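PDB 4BQ2: B-agarase from Saccharophagus degradans, which hydrolyses agarose chains as a family 50 glycoside hydrolase, an exo-acting beta-agarase with a bound calcium ion. Local coordinates for residues A[202-207]-A[705-710]; A[292-297]-A[375-380]; A[465-470]-A[587-592]. One frame throughout, in Å; residues are numbered along the deposited sequence.

Contact 1. Residues A[202-207]-A[705-710]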
ATOM      1  N   GLY A 202       9.597   9.909  23.551  1.00 23.30           N
ATOM      2  CA  GLY A 202       8.513   9.414  24.392  1.00 22.81           C
ATOM      3  C   GLY A 202       7.215   9.309  23.624  1.00 22.91           C
ATOM      4  O   GLY A 202       6.150   9.662  24.132  1.00 21.92           O
ATOM      5  N   LEU A 203       7.312   8.801  22.395  1.00 21.71           N
ATOM      6  CA  LEU A 203       6.132   8.641  21.532  1.00 22.21           C
ATOM      7  C   LEU A 203       5.177   7.534  21.964  1.00 21.40           C
ATOM      8  O   LEU A 203       3.981   7.662  21.811  1.00 22.91           O
ATOM      9  CB  LEU A 203       6.598   8.335  20.105  1.00 21.60           C
ATOM     10  CG  LEU A 203       7.474   9.432  19.503  1.00 22.83           C
ATOM     11  CD1 LEU A 203       7.920   9.069  18.080  1.00 21.68           C
ATOM     12  CD2 LEU A 203       6.772  10.788  19.584  1.00 23.16           C
ATOM     13  N   VAL A 204       5.737   6.440  22.482  1.00 22.11           N
ATOM     14  CA  VAL A 204       5.010   5.192  22.701  1.00 23.47           C
ATOM     15  C   VAL A 204       4.932   4.823  24.181  1.00 21.67           C
ATOM     16  O   VAL A 204       5.929   4.887  24.904  1.00 22.46           O
ATOM     17  CB  VAL A 204       5.698   4.015  21.945  1.00 23.34           C
ATOM     18  CG1 VAL A 204       4.747   2.840  21.826  1.00 23.83           C
ATOM     19  CG2 VAL A 204       6.205   4.445  20.567  1.00 23.10           C
ATOM     20  N   ASP A 205       3.736   4.457  24.620  1.00 19.32           N
ATOM     21  CA  ASP A 205       3.513   3.939  25.959  1.00 19.15           C
ATOM     22  C   ASP A 205       3.735   2.410  26.043  1.00 20.26           C
ATOM     23  O   ASP A 205       4.234   1.805  25.078  1.00 20.35           O
ATOM     24  CB  ASP A 205       2.143   4.396  26.473  1.00 18.49           C
ATOM     25  CG  ASP A 205       0.979   3.660  25.833  1.00 19.39           C
ATOM     26  OD1 ASP A 205       1.170   2.658  25.065  1.00 20.41           O
ATOM     27  OD2 ASP A 205      -0.147   4.077  26.135  1.00 18.20           O
ATOM     28  N   GLU A 206       3.395   1.771  27.172  1.00 19.84           N
ATOM     29  CA  GLU A 206       3.752   0.360  27.342  1.00 22.32           C
ATOM     30  C   GLU A 206       2.886  -0.576  26.466  1.00 20.11           C
ATOM     31  O   GLU A 206       3.262  -1.725  26.266  1.00 19.22           O
ATOM     32  CB  GLU A 206       3.688  -0.095  28.822  1.00 22.88           C
ATOM     33  CG  GLU A 206       2.294  -0.019  29.425  1.00 25.84           C
ATOM     34  CD  GLU A 206       2.006   1.323  30.082  1.00 33.76           C
ATOM     35  OE1 GLU A 206       2.430   2.393  29.543  1.00 34.27           O
ATOM     36  OE2 GLU A 206       1.343   1.298  31.148  1.00 32.21           O
ATOM     37  N   PHE A 207       1.771  -0.051  25.953  1.00 20.02           N
ATOM     38  CA  PHE A 207       0.788  -0.784  25.124  1.00 18.48           C
ATOM     39  C   PHE A 207       1.036  -0.530  23.622  1.00 19.89           C
ATOM     40  O   PHE A 207       0.281  -1.010  22.751  1.00 18.76           O
ATOM     41  CB  PHE A 207      -0.644  -0.360  25.500  1.00 20.56           C
ATOM     42  CG  PHE A 207      -0.988  -0.594  26.946  1.00 22.46           C
ATOM     43  CD1 PHE A 207      -1.120  -1.899  27.449  1.00 22.61           C
ATOM     44  CD2 PHE A 207      -1.156   0.490  27.822  1.00 23.14           C
ATOM     45  CE1 PHE A 207      -1.413  -2.112  28.789  1.00 24.28           C
ATOM     46  CE2 PHE A 207      -1.483   0.282  29.163  1.00 24.30           C
ATOM     47  CZ  PHE A 207      -1.599  -1.012  29.650  1.00 25.03           C
ATOM     48  N   PRO A 705       2.494  -0.352  13.394  1.00 18.91           N
ATOM     49  CA  PRO A 705       3.071   0.312  14.566  1.00 18.81           C
ATOM     50  C   PRO A 705       3.143   1.831  14.403  1.00 18.52           C
ATOM     51  O   PRO A 705       3.398   2.328  13.315  1.00 18.33           O
ATOM     52  CB  PRO A 705       4.468  -0.277  14.638  1.00 18.60           C
ATOM     53  CG  PRO A 705       4.306  -1.670  14.074  1.00 19.57           C
ATOM     54  CD  PRO A 705       3.329  -1.494  12.949  1.00 19.88           C
ATOM     55  N   LEU A 706       2.871   2.556  15.480  1.00 19.45           N
ATOM     56  CA  LEU A 706       2.922   4.016  15.486  1.00 21.14           C
ATOM     57  C   LEU A 706       4.260   4.574  14.964  1.00 20.56           C
ATOM     58  O   LEU A 706       4.302   5.598  14.283  1.00 21.84           O
ATOM     59  CB  LEU A 706       2.687   4.508  16.920  1.00 22.71           C
ATOM     60  CG  LEU A 706       2.599   6.020  17.147  1.00 24.30           C
ATOM     61  CD1 LEU A 706       1.294   6.605  16.650  1.00 25.28           C
ATOM     62  CD2 LEU A 706       2.756   6.325  18.620  1.00 24.75           C
ATOM     63  N   THR A 707       5.337   3.884  15.298  1.00 19.76           N
ATOM     64  CA  THR A 707       6.687   4.296  14.952  1.00 19.90           C
ATOM     65  C   THR A 707       7.230   3.546  13.752  1.00 19.57           C
ATOM     66  O   THR A 707       8.454   3.501  13.538  1.00 20.61           O
ATOM     67  CB  THR A 707       7.644   4.104  16.145  1.00 19.62           C
ATOM     68  OG1 THR A 707       7.536   2.758  16.655  1.00 20.46           O
ATOM     69  CG2 THR A 707       7.288   5.123  17.228  1.00 18.37           C
ATOM     70  N   GLY A 708       6.325   3.003  12.944  1.00 21.17           N
ATOM     71  CA  GLY A 708       6.723   2.299  11.727  1.00 21.02           C
ATOM     72  C   GLY A 708       6.918   0.796  11.820  1.00 20.42           C
ATOM     73  O   GLY A 708       7.566   0.289  12.728  1.00 19.71           O
ATOM     74  N   ARG A 709       6.381   0.058  10.847  1.00 20.33           N
ATOM     75  CA  ARG A 709       6.703  -1.368  10.775  1.00 19.54           C
ATOM     76  C   ARG A 709       8.193  -1.479  10.442  1.00 20.33           C
ATOM     77  O   ARG A 709       8.737  -0.643   9.729  1.00 20.82           O
ATOM     78  CB  ARG A 709       5.833  -2.104   9.740  1.00 19.64           C
ATOM     79  CG  ARG A 709       6.119  -1.723   8.281  1.00 20.01           C
ATOM     80  CD  ARG A 709       5.154  -2.433   7.321  1.00 20.47           C
ATOM     81  NE  ARG A 709       5.393  -2.053   5.930  1.00 20.02           N
ATOM     82  CZ  ARG A 709       4.834  -2.649   4.880  1.00 21.00           C
ATOM     83  NH1 ARG A 709       3.941  -3.632   5.077  1.00 19.02           N
ATOM     84  NH2 ARG A 709       5.156  -2.249   3.646  1.00 20.44           N
ATOM     85  N   ALA A 710       8.851  -2.478  11.012  1.00 19.12           N
ATOM     86  CA  ALA A 710      10.301  -2.673  10.845  1.00 20.98           C
ATOM     87  C   ALA A 710      10.766  -2.684   9.362  1.00 21.70           C
ATOM     88  O   ALA A 710      11.829  -2.143   9.016  1.00 20.16           O
ATOM     89  CB  ALA A 710      10.732  -3.949  11.586  1.00 19.84           C
TER
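L706 CD2 approaches the flat peptide joining L203 to V204 from one side of its plane, out past the oxygen end, and lies 3.7 Å from L203 O; the F207 ring of the same loop, with E206 CG over one face, lies away from the touching residues. Beside the peptide the contact is purely methyl. V204 CG2 and T707 CG2 meet tip to tip at 3.6 Å, and L203 CD1 comes at a slant to the same threonine methyl, 4.1 Å away. Threonine suits this place because its two branches serve different partners: with chi1 at 52° the methyl faces the 202-207 loop, while OG1 turns to a hydrogen bond with T296. L706 and T707 occupy the corner of a type I beta turn, closed by G708 N to P705 O at 3.0 Å; the backbone angles of G708 (93°, 135°) would drive a side chain into the carbonyl O of T707, so glycine fits. The contact thus lays the loop that leaves strand 180-191 for helix 222-235 against the loop following strand 693-699, with Y663 packed on both leucines and R341 of helix 339-342 bonded to T707 O.

Contact 2. Residues A[292-297]-A[375-380]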
ATOM      1  N   SER A 292       4.050 -11.036  11.582  1.00 17.02           N
ATOM      2  CA  SER A 292       5.347 -10.749  10.964  1.00 18.59           C
ATOM      3  C   SER A 292       5.620  -9.253  10.815  1.00 17.73           C
ATOM      4  O   SER A 292       6.771  -8.822  10.803  1.00 18.86           O
ATOM      5  CB  SER A 292       5.392 -11.349   9.527  1.00 19.02           C
ATOM      6  OG  SER A 292       5.154 -12.741   9.547  1.00 21.39           O
ATOM      7  N   ASN A 293       4.556  -8.492  10.621  1.00 17.18           N
ATOM      8  CA  ASN A 293       4.694  -7.075  10.240  1.00 18.50           C
ATOM      9  C   ASN A 293       4.331  -6.115  11.368  1.00 17.88           C
ATOM     10  O   ASN A 293       4.141  -4.902  11.129  1.00 18.20           O
ATOM     11  CB  ASN A 293       3.878  -6.768   8.982  1.00 17.25           C
ATOM     12  CG  ASN A 293       4.377  -7.526   7.780  1.00 17.96           C
ATOM     13  OD1 ASN A 293       5.446  -7.210   7.204  1.00 19.81           O
ATOM     14  ND2 ASN A 293       3.617  -8.517   7.372  1.00 15.51           N
ATOM     15  N   SER A 294       4.238  -6.669  12.584  1.00 17.38           N
ATOM     16  CA  SER A 294       3.736  -5.935  13.744  1.00 19.99           C
ATOM     17  C   SER A 294       4.850  -5.438  14.651  1.00 20.77           C
ATOM     18  O   SER A 294       4.568  -4.891  15.720  1.00 21.13           O
ATOM     19  CB  SER A 294       2.725  -6.778  14.548  1.00 18.70           C
ATOM     20  OG  SER A 294       3.358  -7.843  15.257  1.00 18.11           O
ATOM     21  N   SER A 295       6.108  -5.651  14.263  1.00 20.28           N
ATOM     22  CA  SER A 295       7.221  -5.162  15.080  1.00 21.10           C
ATOM     23  C   SER A 295       7.759  -3.842  14.543  1.00 20.99           C
ATOM     24  O   SER A 295       7.604  -3.552  13.350  1.00 19.96           O
ATOM     25  CB  SER A 295       8.337  -6.216  15.176  1.00 22.28           C
ATOM     26  OG  SER A 295       9.131  -6.243  13.985  1.00 22.58           O
ATOM     27  N   THR A 296       8.381  -3.054  15.436  1.00 21.09           N
ATOM     28  CA  THR A 296       8.932  -1.717  15.129  1.00 22.40           C
ATOM     29  C   THR A 296      10.371  -1.635  15.642  1.00 24.00           C
ATOM     30  O   THR A 296      10.656  -2.197  16.705  1.00 23.52           O
ATOM     31  CB  THR A 296       8.053  -0.591  15.741  1.00 21.01           C
ATOM     32  OG1 THR A 296       8.488   0.690  15.265  1.00 19.92           O
ATOM     33  CG2 THR A 296       7.963  -0.641  17.322  1.00 20.17           C
ATOM     34  N   MET A 297      11.282  -0.990  14.889  1.00 23.44           N
ATOM     35  CA  MET A 297      12.694  -0.963  15.291  1.00 24.80           C
ATOM     36  C   MET A 297      12.887  -0.219  16.627  1.00 23.19           C
ATOM     37  O   MET A 297      12.418   0.913  16.775  1.00 22.83           O
ATOM     38  CB  MET A 297      13.601  -0.355  14.188  1.00 24.04           C
ATOM     39  CG  MET A 297      13.694  -1.126  12.861  1.00 24.01           C
ATOM     40  SD  MET A 297      14.251  -2.840  12.993  1.00 27.34           S
ATOM     41  CE  MET A 297      14.922  -3.072  11.352  1.00 28.81           C
ATOM     42  N   ALA A 375      13.670  -5.364  17.120  1.00 21.73           N
ATOM     43  CA  ALA A 375      12.351  -4.773  16.981  1.00 20.28           C
ATOM     44  C   ALA A 375      11.450  -5.309  18.111  1.00 19.94           C
ATOM     45  O   ALA A 375      11.798  -6.298  18.768  1.00 21.92           O
ATOM     46  CB  ALA A 375      11.795  -5.063  15.586  1.00 20.25           C
ATOM     47  N   TYR A 376      10.346  -4.630  18.402  1.00 19.87           N
ATOM     48  CA  TYR A 376       9.428  -5.134  19.416  1.00 19.69           C
ATOM     49  C   TYR A 376       8.018  -5.078  18.869  1.00 18.87           C
ATOM     50  O   TYR A 376       7.651  -4.116  18.190  1.00 18.43           O
ATOM     51  CB  TYR A 376       9.539  -4.346  20.740  1.00 20.51           C
ATOM     52  CG  TYR A 376       8.759  -4.952  21.910  1.00 20.44           C
ATOM     53  CD1 TYR A 376       9.283  -6.026  22.622  1.00 21.79           C
ATOM     54  CD2 TYR A 376       7.511  -4.449  22.289  1.00 20.37           C
ATOM     55  CE1 TYR A 376       8.603  -6.592  23.692  1.00 21.45           C
ATOM     56  CE2 TYR A 376       6.809  -5.011  23.354  1.00 21.15           C
ATOM     57  CZ  TYR A 376       7.378  -6.084  24.061  1.00 21.76           C
ATOM     58  OH  TYR A 376       6.722  -6.680  25.125  1.00 20.99           O
ATOM     59  N   SER A 377       7.254  -6.142  19.113  1.00 18.47           N
ATOM     60  CA  SER A 377       5.849  -6.185  18.722  1.00 17.80           C
ATOM     61  C   SER A 377       4.946  -5.914  19.921  1.00 17.87           C
ATOM     62  O   SER A 377       4.657  -6.818  20.723  1.00 18.82           O
ATOM     63  CB  SER A 377       5.484  -7.541  18.072  1.00 18.71           C
ATOM     64  OG  SER A 377       4.088  -7.517  17.768  1.00 17.76           O
ATOM     65  N   PHE A 378       4.502  -4.669  20.043  1.00 17.85           N
ATOM     66  CA  PHE A 378       3.543  -4.305  21.077  1.00 18.67           C
ATOM     67  C   PHE A 378       2.203  -5.052  20.909  1.00 17.55           C
ATOM     68  O   PHE A 378       1.594  -5.479  21.901  1.00 17.17           O
ATOM     69  CB  PHE A 378       3.342  -2.795  21.113  1.00 19.12           C
ATOM     70  CG  PHE A 378       4.524  -2.063  21.680  1.00 20.54           C
ATOM     71  CD1 PHE A 378       4.673  -1.926  23.068  1.00 20.61           C
ATOM     72  CD2 PHE A 378       5.498  -1.527  20.835  1.00 21.14           C
ATOM     73  CE1 PHE A 378       5.789  -1.256  23.585  1.00 22.23           C
ATOM     74  CE2 PHE A 378       6.599  -0.858  21.354  1.00 21.66           C
ATOM     75  CZ  PHE A 378       6.742  -0.730  22.723  1.00 21.48           C
ATOM     76  N   TYR A 379       1.761  -5.216  19.666  1.00 15.39           N
ATOM     77  CA  TYR A 379       0.527  -5.995  19.397  1.00 16.05           C
ATOM     78  C   TYR A 379       0.638  -7.419  19.977  1.00 15.90           C
ATOM     79  O   TYR A 379      -0.255  -7.888  20.686  1.00 17.09           O
ATOM     80  CB  TYR A 379       0.218  -6.030  17.879  1.00 16.19           C
ATOM     81  CG  TYR A 379      -1.068  -6.744  17.516  1.00 16.64           C
ATOM     82  CD1 TYR A 379      -2.286  -6.082  17.543  1.00 16.41           C
ATOM     83  CD2 TYR A 379      -1.063  -8.091  17.141  1.00 17.37           C
ATOM     84  CE1 TYR A 379      -3.469  -6.730  17.214  1.00 16.38           C
ATOM     85  CE2 TYR A 379      -2.244  -8.752  16.813  1.00 18.20           C
ATOM     86  CZ  TYR A 379      -3.442  -8.062  16.858  1.00 17.81           C
ATOM     87  OH  TYR A 379      -4.606  -8.718  16.532  1.00 18.39           O
ATOM     88  N   SER A 380       1.732  -8.106  19.679  1.00 16.21           N
ATOM     89  CA  SER A 380       1.948  -9.461  20.214  1.00 17.43           C
ATOM     90  C   SER A 380       1.944  -9.465  21.758  1.00 18.16           C
ATOM     91  O   SER A 380       1.287 -10.325  22.395  1.00 17.79           O
ATOM     92  CB  SER A 380       3.245 -10.051  19.656  1.00 18.49           C
ATOM     93  OG  SER A 380       3.352 -11.426  19.980  1.00 21.45           O
TER
HETATM   94  O   HOH W   1       2.767  -3.745  17.322  1.00 24.22           O
HETATM   95  O   HOH W   2       5.055  -3.025  17.871  1.00 42.88           O
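Two backbone hydrogen bonds, T296 N to Y376 O and Y376 N to T296 O, each 3.0 Å long, join T296 and Y376 as an antiparallel hydrogen-bonded pair. M297 and A375 follow as a non-hydrogen-bonded pair, with the closer spacing expected of such a pair, 4.2 Å between M297 CA and A375 CA. Alanine fits here because its single methyl, CB, lies close beside S295 OG, a hydroxyl that is hydrogen-bonded to N360. Close CA-H...O contacts accompany this ladder, among them A375 CA to T296 O at 3.1 Å.

Hydroxyl bonding takes over where the strands part. S294 OG and S377 OG lie 2.6 Å apart in a short hydrogen bond, and S294 OG also pairs with L291 O. S377 is the N-cap of helix 378-387: its OG, anti to its own backbone N (chi1 178°), accepts from S380 N at 3.1 Å in a nearly straight bond (161°). Serine fits because its short arm can turn back to the first helical turn while touching S294. Here the chain passes from strand 373-376, an inner member of a four-stranded antiparallel sheet, into helix 378-387.

Waters satisfy the other amides of that first turn. One accepts from Y379 N and donates to S294 O; the second accepts from F378 N and donates to both S294 O and Y376 O, so S294 O receives two water bonds.

Apolar contacts flank the polar core. T296 CG2 sits at the edge of the F378 ring, 4.3 Å from CE2, and Y376 CD2 lies above the centre of one face of that ring. On the sheet face carrying M297 and A375, the sulfur SD of M297 rests 4.2 Å from A375 CB.

Contact 3. Residues A[465-470]-A[587-592]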
ATOM      1  N   ARG A 465      13.413 -21.732  -8.944  1.00 17.00           N
ATOM      2  CA  ARG A 465      12.976 -21.115  -7.723  1.00 16.83           C
ATOM      3  C   ARG A 465      11.450 -20.998  -7.683  1.00 16.17           C
ATOM      4  O   ARG A 465      10.852 -21.156  -6.602  1.00 17.57           O
ATOM      5  CB  ARG A 465      13.691 -19.757  -7.537  1.00 17.87           C
ATOM      6  CG  ARG A 465      15.182 -19.873  -7.168  1.00 18.49           C
ATOM      7  CD  ARG A 465      15.386 -20.777  -5.944  1.00 19.40           C
ATOM      8  NE  ARG A 465      14.789 -20.143  -4.773  1.00 20.15           N
ATOM      9  CZ  ARG A 465      14.676 -20.694  -3.564  1.00 22.89           C
ATOM     10  NH1 ARG A 465      15.095 -21.936  -3.323  1.00 22.16           N
ATOM     11  NH2 ARG A 465      14.129 -19.981  -2.584  1.00 23.95           N
ATOM     12  N   ALA A 466      10.818 -20.787  -8.849  1.00 15.37           N
ATOM     13  CA  ALA A 466       9.342 -20.700  -8.918  1.00 16.55           C
ATOM     14  C   ALA A 466       8.768 -22.069  -8.535  1.00 15.71           C
ATOM     15  O   ALA A 466       7.791 -22.125  -7.820  1.00 15.11           O
ATOM     16  CB  ALA A 466       8.851 -20.289 -10.306  1.00 15.29           C
ATOM     17  N   MET A 467       9.378 -23.143  -9.041  1.00 16.26           N
ATOM     18  CA  MET A 467       8.975 -24.518  -8.707  1.00 17.19           C
ATOM     19  C   MET A 467       9.130 -24.773  -7.186  1.00 17.15           C
ATOM     20  O   MET A 467       8.218 -25.302  -6.533  1.00 16.30           O
ATOM     21  CB  MET A 467       9.836 -25.518  -9.500  1.00 19.43           C
ATOM     22  CG  MET A 467       9.434 -25.683 -10.960  1.00 20.45           C
ATOM     23  SD  MET A 467       7.822 -26.444 -11.186  1.00 23.28           S
ATOM     24  CE  MET A 467       8.179 -28.167 -10.787  1.00 24.53           C
ATOM     25  N   GLU A 468      10.279 -24.379  -6.611  1.00 16.66           N
ATOM     26  CA  GLU A 468      10.446 -24.551  -5.168  1.00 18.23           C
ATOM     27  C   GLU A 468       9.412 -23.726  -4.393  1.00 16.03           C
ATOM     28  O   GLU A 468       8.844 -24.193  -3.400  1.00 14.53           O
ATOM     29  CB  GLU A 468      11.886 -24.275  -4.717  1.00 20.42           C
ATOM     30  CG  GLU A 468      12.144 -24.427  -3.223  1.00 23.51           C
ATOM     31  CD  GLU A 468      12.004 -25.874  -2.711  1.00 26.79           C
ATOM     32  OE1 GLU A 468      11.874 -26.814  -3.525  1.00 26.45           O
ATOM     33  OE2 GLU A 468      11.978 -26.054  -1.464  1.00 31.86           O
ATOM     34  N   THR A 469       9.127 -22.518  -4.861  1.00 14.98           N
ATOM     35  CA  THR A 469       8.124 -21.700  -4.203  1.00 15.83           C
ATOM     36  C   THR A 469       6.759 -22.391  -4.175  1.00 15.11           C
ATOM     37  O   THR A 469       6.140 -22.475  -3.129  1.00 15.73           O
ATOM     38  CB  THR A 469       8.002 -20.324  -4.879  1.00 16.56           C
ATOM     39  OG1 THR A 469       9.284 -19.696  -4.799  1.00 16.56           O
ATOM     40  CG2 THR A 469       6.928 -19.452  -4.195  1.00 16.97           C
ATOM     41  N   ALA A 470       6.296 -22.860  -5.330  1.00 14.08           N
ATOM     42  CA  ALA A 470       4.996 -23.535  -5.419  1.00 14.28           C
ATOM     43  C   ALA A 470       5.011 -24.831  -4.594  1.00 14.20           C
ATOM     44  O   ALA A 470       4.009 -25.200  -3.978  1.00 14.26           O
ATOM     45  CB  ALA A 470       4.673 -23.833  -6.900  1.00 13.69           C
ATOM     46  N   HIS A 587       2.728 -19.626 -13.567  1.00 16.01           N
ATOM     47  CA  HIS A 587       1.541 -20.446 -13.721  1.00 18.44           C
ATOM     48  C   HIS A 587       1.929 -21.925 -13.795  1.00 19.03           C
ATOM     49  O   HIS A 587       1.290 -22.763 -13.159  1.00 18.40           O
ATOM     50  CB  HIS A 587       0.733 -20.055 -14.953  1.00 19.76           C
ATOM     51  CG  HIS A 587      -0.358 -21.016 -15.259  1.00 20.25           C
ATOM     52  ND1 HIS A 587      -0.233 -22.003 -16.207  1.00 22.08           N
ATOM     53  CD2 HIS A 587      -1.586 -21.167 -14.712  1.00 21.75           C
ATOM     54  CE1 HIS A 587      -1.343 -22.715 -16.242  1.00 21.88           C
ATOM     55  NE2 HIS A 587      -2.173 -22.240 -15.334  1.00 22.70           N
ATOM     56  N   GLY A 588       2.984 -22.242 -14.554  1.00 18.01           N
ATOM     57  CA  GLY A 588       3.430 -23.629 -14.708  1.00 18.62           C
ATOM     58  C   GLY A 588       3.799 -24.276 -13.382  1.00 18.42           C
ATOM     59  O   GLY A 588       3.427 -25.436 -13.138  1.00 16.76           O
ATOM     60  N   ALA A 589       4.539 -23.533 -12.537  1.00 17.08           N
ATOM     61  CA  ALA A 589       4.894 -24.004 -11.208  1.00 16.98           C
ATOM     62  C   ALA A 589       3.674 -24.203 -10.300  1.00 16.78           C
ATOM     63  O   ALA A 589       3.573 -25.235  -9.642  1.00 16.43           O
ATOM     64  CB  ALA A 589       5.924 -23.079 -10.541  1.00 18.61           C
ATOM     65  N   VAL A 590       2.748 -23.246 -10.293  1.00 14.43           N
ATOM     66  CA  VAL A 590       1.572 -23.351  -9.442  1.00 16.25           C
ATOM     67  C   VAL A 590       0.757 -24.554  -9.907  1.00 16.58           C
ATOM     68  O   VAL A 590       0.357 -25.393  -9.077  1.00 16.27           O
ATOM     69  CB  VAL A 590       0.746 -22.057  -9.464  1.00 15.67           C
ATOM     70  CG1 VAL A 590      -0.623 -22.250  -8.789  1.00 15.78           C
ATOM     71  CG2 VAL A 590       1.543 -20.940  -8.766  1.00 15.71           C
ATOM     72  N   GLU A 591       0.573 -24.653 -11.230  1.00 15.30           N
ATOM     73  CA  GLU A 591      -0.230 -25.754 -11.795  1.00 17.73           C
ATOM     74  C   GLU A 591       0.433 -27.105 -11.494  1.00 17.96           C
ATOM     75  O   GLU A 591      -0.235 -28.098 -11.224  1.00 18.58           O
ATOM     76  CB  GLU A 591      -0.367 -25.571 -13.301  1.00 18.33           C
ATOM     77  CG  GLU A 591      -1.116 -26.677 -14.020  1.00 21.98           C
ATOM     78  CD  GLU A 591      -1.206 -26.393 -15.514  1.00 23.83           C
ATOM     79  OE1 GLU A 591      -0.182 -26.052 -16.152  1.00 26.80           O
ATOM     80  OE2 GLU A 591      -2.328 -26.440 -16.023  1.00 26.99           O
ATOM     81  N   HIS A 592       1.756 -27.151 -11.572  1.00 18.15           N
ATOM     82  CA  HIS A 592       2.462 -28.407 -11.304  1.00 18.20           C
ATOM     83  C   HIS A 592       2.159 -29.019  -9.909  1.00 18.38           C
ATOM     84  O   HIS A 592       1.902 -30.236  -9.763  1.00 16.54           O
ATOM     85  CB  HIS A 592       3.973 -28.183 -11.452  1.00 19.24           C
ATOM     86  CG  HIS A 592       4.766 -29.429 -11.252  1.00 21.03           C
ATOM     87  ND1 HIS A 592       4.975 -30.342 -12.262  1.00 22.63           N
ATOM     88  CD2 HIS A 592       5.347 -29.950 -10.146  1.00 21.73           C
ATOM     89  CE1 HIS A 592       5.678 -31.365 -11.792  1.00 23.27           C
ATOM     90  NE2 HIS A 592       5.921 -31.145 -10.511  1.00 22.63           N
TER
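M467 lays its terminal methyl over one face of the H592 imidazole, CE sitting 3.4 Å from CD2 and displaced toward the rim of the ring. The line from CE to the ring centroid is 3.7 Å long and leans 22° from the normal, a CH-pi contact; the sulfur follows obliquely. A methionine suits this spot because its unbranched, flexible chain can fold: bends at chi2 and chi3 bring the end across to the partner helix although the CB itself does not aim there, and the two side chains meet at about a right angle. H592 has CG anti to its backbone N (chi1 -178°), which holds the ring out at the exposed margin to receive the methyl.

Deeper in, the touching side chains are alanines. A589 is the central one: its CB lies 3.4 Å from A466 O, 3.9 Å from M467 SD and 3.9 Å from A470 CB. A470 in turn places its CB 3.3 Å from A589 O. With nothing larger than a methyl at these three alanine positions, backbone approaches backbone and the axes of the segments 465-470 and 587-592 approach to 8.2 Å, 35° apart in direction. Apolar contact and the CH-pi overlap hold the two segments together; A466 O already accepts from A470 N within its own helix.

Helices 460-477 and 565-593 run roughly parallel, preceding strands 483-488 and 598-599 respectively, consistent with successive outer helices of an alpha/beta barrel. V590 packs on Y599 of the second of these strands, while T469 OG1 bonds to W436 O in the loop after strand 431-435.

Overall arrangement
Contacts 1 and 2 adjoin, their centres about 9 Å apart, probably linked through the T296 hydroxyl, which also reaches G708 O; E206 O packs on the F378 ring as well. Contact 3 lies far off, its centre about 39 Å from that of contact 1 and about 31 Å from that of contact 2. Along the chain, contact 1 closes a long loop within which contacts 2 and 3 follow in series. The late turn at 705-710, after strand 693-699, is thus brought back to the four-stranded sheet holding strands 296-301 and 373-376, whereas contact 3 joins helices 460-477 and 565-593 elsewhere in the catalytic module.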